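Local coordinates for aquaporin AqpM (Methanothermobacter marburgensis str. Marburg, PDB 2F2B), which forms a membrane channel for osmotically driven water flow in both directions and also gives a transient rise in initial glycerol flux, at residues A[15-18]-A[19-23]; A[58-61]-A[62-66]. All coordinates share one frame; numbering follows the deposited sequence.

Interaction 1: A[15-18]-A[19-23]; sequences TFIL and VFFGA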
loop_
_atom_site.group_PDB
_atom_site.type_symbol
_atom_site.label_atom_id
_atom_site.label_comp_id
_atom_site.label_asym_id
_atom_site.label_seq_id
_atom_site.Cartn_x
_atom_site.Cartn_y
_atom_site.Cartn_z
ATOM N N THR A 15 -16.176 -14.577 6.089
ATOM C CA THR A 15 -16.295 -13.727 7.264
ATOM C C THR A 15 -15.299 -14.168 8.337
ATOM O O THR A 15 -14.801 -13.349 9.104
ATOM C CB THR A 15 -17.732 -13.743 7.815
ATOM O OG1 THR A 15 -18.654 -13.577 6.726
ATOM C CG2 THR A 15 -17.930 -12.595 8.791
ATOM N N PHE A 16 -15.010 -15.465 8.379
ATOM C CA PHE A 16 -14.032 -16.006 9.318
ATOM C C PHE A 16 -12.688 -15.337 8.993
ATOM O O PHE A 16 -11.981 -14.865 9.883
ATOM C CB PHE A 16 -13.935 -17.533 9.129
ATOM C CG PHE A 16 -12.814 -18.189 9.902
ATOM C CD1 PHE A 16 -11.485 -18.012 9.527
ATOM C CD2 PHE A 16 -13.093 -19.002 10.995
ATOM C CE1 PHE A 16 -10.449 -18.633 10.230
ATOM C CE2 PHE A 16 -12.064 -19.627 11.705
ATOM C CZ PHE A 16 -10.742 -19.442 11.320
ATOM N N ILE A 17 -12.352 -15.300 7.708
ATOM C CA ILE A 17 -11.099 -14.699 7.246
ATOM C C ILE A 17 -11.039 -13.214 7.583
ATOM O O ILE A 17 -10.030 -12.715 8.097
ATOM C CB ILE A 17 -10.937 -14.891 5.717
ATOM C CG1 ILE A 17 -10.643 -16.367 5.421
ATOM C CG2 ILE A 17 -9.819 -13.985 5.181
ATOM C CD1 ILE A 17 -10.772 -16.749 3.955
ATOM N N LEU A 18 -12.128 -12.511 7.297
ATOM C CA LEU A 18 -12.207 -11.081 7.568
ATOM C C LEU A 18 -11.892 -10.764 9.034
ATOM O O LEU A 18 -11.080 -9.886 9.328
ATOM C CB LEU A 18 -13.608 -10.573 7.196
ATOM C CG LEU A 18 -13.900 -9.071 7.271
ATOM C CD1 LEU A 18 -15.069 -8.733 6.345
ATOM C CD2 LEU A 18 -14.210 -8.675 8.701
ATOM N N VAL A 19 -12.522 -11.493 9.951
ATOM C CA VAL A 19 -12.320 -11.266 11.379
ATOM C C VAL A 19 -10.986 -11.787 11.916
ATOM O O VAL A 19 -10.313 -11.104 12.693
ATOM C CB VAL A 19 -13.488 -11.883 12.189
ATOM C CG1 VAL A 19 -13.255 -11.699 13.683
ATOM C CG2 VAL A 19 -14.797 -11.213 11.776
ATOM N N PHE A 20 -10.599 -12.990 11.509
ATOM C CA PHE A 20 -9.336 -13.560 11.967
ATOM C C PHE A 20 -8.161 -12.640 11.627
ATOM O O PHE A 20 -7.375 -12.272 12.497
ATOM C CB PHE A 20 -9.124 -14.946 11.338
ATOM C CG PHE A 20 -7.840 -15.624 11.760
ATOM C CD1 PHE A 20 -6.620 -15.259 11.190
ATOM C CD2 PHE A 20 -7.851 -16.620 12.732
ATOM C CE1 PHE A 20 -5.430 -15.874 11.580
ATOM C CE2 PHE A 20 -6.668 -17.246 13.133
ATOM C CZ PHE A 20 -5.452 -16.871 12.555
ATOM N N PHE A 21 -8.056 -12.248 10.362
ATOM C CA PHE A 21 -6.949 -11.400 9.933
ATOM C C PHE A 21 -7.093 -9.914 10.248
ATOM O O PHE A 21 -6.147 -9.291 10.736
ATOM C CB PHE A 21 -6.706 -11.615 8.437
ATOM C CG PHE A 21 -6.153 -12.973 8.120
ATOM C CD1 PHE A 21 -4.799 -13.247 8.314
ATOM C CD2 PHE A 21 -6.993 -14.004 7.707
ATOM C CE1 PHE A 21 -4.294 -14.532 8.108
ATOM C CE2 PHE A 21 -6.497 -15.291 7.500
ATOM C CZ PHE A 21 -5.141 -15.553 7.703
ATOM N N GLY A 22 -8.270 -9.351 9.985
ATOM C CA GLY A 22 -8.482 -7.938 10.251
ATOM C C GLY A 22 -8.503 -7.578 11.727
ATOM O O GLY A 22 -7.663 -6.809 12.203
ATOM N N ALA A 23 -9.469 -8.122 12.458
ATOM C CA ALA A 23 -9.576 -7.835 13.884
ATOM C C ALA A 23 -8.330 -8.340 14.601
ATOM O O ALA A 23 -7.912 -7.781 15.619
ATOM C CB ALA A 23 -10.828 -8.493 14.461
#
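Phe16 and Phe20 sit one helical turn apart and send their rings out side by side, pointing the same way. The ring planes are nearly parallel, at 9°, but slid so far apart that they barely overlap, with centroids 5.9 Å apart. Phe16 CE1 does the touching, 4.1 Å from both CB and CD2 of Phe20. Both rings have CG anti to the backbone N (chi1 172° in Phe16), which gives them their common direction. A second apolar pair joins Ile17 CG2 to Phe21 CD2 at 3.8 Å. Here the side chains cross at a slant, and the edge of the Phe21 ring also lies by Ile17 O.

Backbone bonds run through the same turns. Phe20 N gives a bond of 2.8 Å to Phe16 O. Gly22 N reaches Leu18 O at 2.9 Å, with a bent N-H...O angle of 141°. The helix has a wider pi-type turn at 19-23.

Phe16 and Phe20 also pack on Val152 of a neighbouring subunit, while Leu18 touches Asn199 of the second NPA motif. Between the side chains of 15-23 the contacts are apolar, consistent with a buried transmembrane helix between pore and tetramer interface.

Interaction 2: A[58-61]-A[62-66]; sequences IGLA and FGFAI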
loop_
_atom_site.group_PDB
_atom_site.type_symbol
_atom_site.label_atom_id
_atom_site.label_comp_id
_atom_site.label_asym_id
_atom_site.label_seq_id
_atom_site.Cartn_x
_atom_site.Cartn_y
_atom_site.Cartn_z
ATOM N N ILE A 58 -3.554 -1.754 10.072
ATOM C CA ILE A 58 -4.730 -2.536 10.453
ATOM C C ILE A 58 -5.715 -2.490 9.288
ATOM O O ILE A 58 -6.292 -3.511 8.905
ATOM C CB ILE A 58 -5.398 -1.967 11.735
ATOM C CG1 ILE A 58 -4.475 -2.213 12.936
ATOM C CG2 ILE A 58 -6.771 -2.614 11.950
ATOM C CD1 ILE A 58 -4.842 -1.419 14.185
ATOM N N GLY A 59 -5.895 -1.304 8.715
ATOM C CA GLY A 59 -6.803 -1.169 7.586
ATOM C C GLY A 59 -6.437 -2.103 6.442
ATOM O O GLY A 59 -7.313 -2.702 5.810
ATOM N N LEU A 60 -5.143 -2.242 6.173
ATOM C CA LEU A 60 -4.693 -3.112 5.091
ATOM C C LEU A 60 -4.782 -4.592 5.454
ATOM O O LEU A 60 -4.973 -5.433 4.577
ATOM C CB LEU A 60 -3.266 -2.734 4.671
ATOM C CG LEU A 60 -3.185 -1.353 4.000
ATOM C CD1 LEU A 60 -1.733 -0.912 3.872
ATOM C CD2 LEU A 60 -3.858 -1.411 2.624
ATOM N N ALA A 61 -4.634 -4.924 6.735
ATOM C CA ALA A 61 -4.761 -6.322 7.132
ATOM C C ALA A 61 -6.200 -6.722 6.784
ATOM O O ALA A 61 -6.457 -7.828 6.304
ATOM C CB ALA A 61 -4.498 -6.484 8.633
ATOM N N PHE A 62 -7.132 -5.800 7.012
ATOM C CA PHE A 62 -8.539 -6.030 6.687
ATOM C C PHE A 62 -8.701 -6.036 5.171
ATOM O O PHE A 62 -9.260 -6.970 4.597
ATOM C CB PHE A 62 -9.414 -4.904 7.246
ATOM C CG PHE A 62 -9.979 -5.179 8.604
ATOM C CD1 PHE A 62 -11.117 -5.967 8.753
ATOM C CD2 PHE A 62 -9.394 -4.624 9.738
ATOM C CE1 PHE A 62 -11.665 -6.197 10.018
ATOM C CE2 PHE A 62 -9.935 -4.848 11.003
ATOM C CZ PHE A 62 -11.072 -5.635 11.139
ATOM N N GLY A 63 -8.204 -4.978 4.539
ATOM C CA GLY A 63 -8.327 -4.815 3.099
ATOM C C GLY A 63 -7.767 -5.919 2.225
ATOM O O GLY A 63 -8.417 -6.334 1.261
ATOM N N PHE A 64 -6.561 -6.387 2.536
ATOM C CA PHE A 64 -5.950 -7.448 1.745
ATOM C C PHE A 64 -6.681 -8.771 1.970
ATOM O O PHE A 64 -6.817 -9.577 1.045
ATOM C CB PHE A 64 -4.458 -7.602 2.089
ATOM C CG PHE A 64 -3.613 -6.397 1.737
ATOM C CD1 PHE A 64 -3.944 -5.569 0.662
ATOM C CD2 PHE A 64 -2.447 -6.128 2.450
ATOM C CE1 PHE A 64 -3.119 -4.492 0.305
ATOM C CE2 PHE A 64 -1.619 -5.061 2.106
ATOM C CZ PHE A 64 -1.955 -4.237 1.029
ATOM N N ALA A 65 -7.163 -8.997 3.190
ATOM C CA ALA A 65 -7.890 -10.229 3.480
ATOM C C ALA A 65 -9.240 -10.200 2.760
ATOM O O ALA A 65 -9.716 -11.228 2.268
ATOM C CB ALA A 65 -8.089 -10.387 4.989
ATOM N N ILE A 66 -9.852 -9.019 2.696
ATOM C CA ILE A 66 -11.140 -8.864 2.012
ATOM C C ILE A 66 -10.961 -9.079 0.508
ATOM O O ILE A 66 -11.756 -9.781 -0.128
ATOM C CB ILE A 66 -11.744 -7.456 2.284
ATOM C CG1 ILE A 66 -12.257 -7.394 3.728
ATOM C CG2 ILE A 66 -12.883 -7.159 1.298
ATOM C CD1 ILE A 66 -12.551 -5.994 4.235
#
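Ile58 and Phe62 lie side by side, one turn apart on helix 52-73. The CG2 branch of Ile58 does the touching. It stands at the edge of the Phe62 ring, in its plane, and is 4.0 Å from Phe62 CD2. The same ring edge also comes to the backbone, with Phe62 CD2 3.4 Å from Ile58 O. That oxygen accepts Phe62 N as well, in a hydrogen bond of 3.1 Å. One carbonyl thus meets both the amide and the ring edge of Phe62.

Gly59 adds a backbone bond: its O accepts Gly63 N at 2.8 Å. The Phe62 CB lies close to this carbonyl too.

These turns belong to a membrane-spanning helix of the aquaporin fold, which is built from two tandem repeats. The helix packs against helix 4-33 and helix 175-194 of its own chain. It also faces neighbouring subunits of the homotetramer.

Leu60 meets Phe64 in another way. Its CB lies over one face of the ring, offset toward the rim, in a CH-pi contact 4.2 Å from the ring centroid. Leu60 CD2 extends the cover to the far end of the ring, 3.8 Å from Phe64 CZ. With CG anti to the carbonyl carbon (chi1 -65°), the Phe64 ring lies alongside Leu60. The nearly straight bond from Phe64 N to Leu60 O, at 171°, joins the two successive turns. Leu60 also packs on Val56 of a second subunit and on Phe64 of a third.

Ala61 O accepts a weak bond from Ala65 N, 3.4 Å long. The methyl CB of Ala65 comes about as near to that oxygen, and Ala61 CB packs on Thr189 of the second subunit.

Interactions 1 and 2 lie on helices 4-33 and 52-73, which follow each other in the chain, and their centres are about 9 Å apart. Phe62 joins them. Its ring packs against helix 4-33, with CE2 3.2 Å from Gly22 C and CE1 3.8 Å from Leu18 CD2. Glycine at residue 22 brings no side chain to this meeting point. Ala61 CB also approaches Phe21 O at 3.9 Å. A bound glycerol, probably from the crystallisation liquor, lies about 3 Å from the Leu18 side chain and about 6 Å from that of Phe62. Both interactions also touch the second subunit; there Phe21 O is hydrogen-bonded to Thr189 OG1 of that subunit.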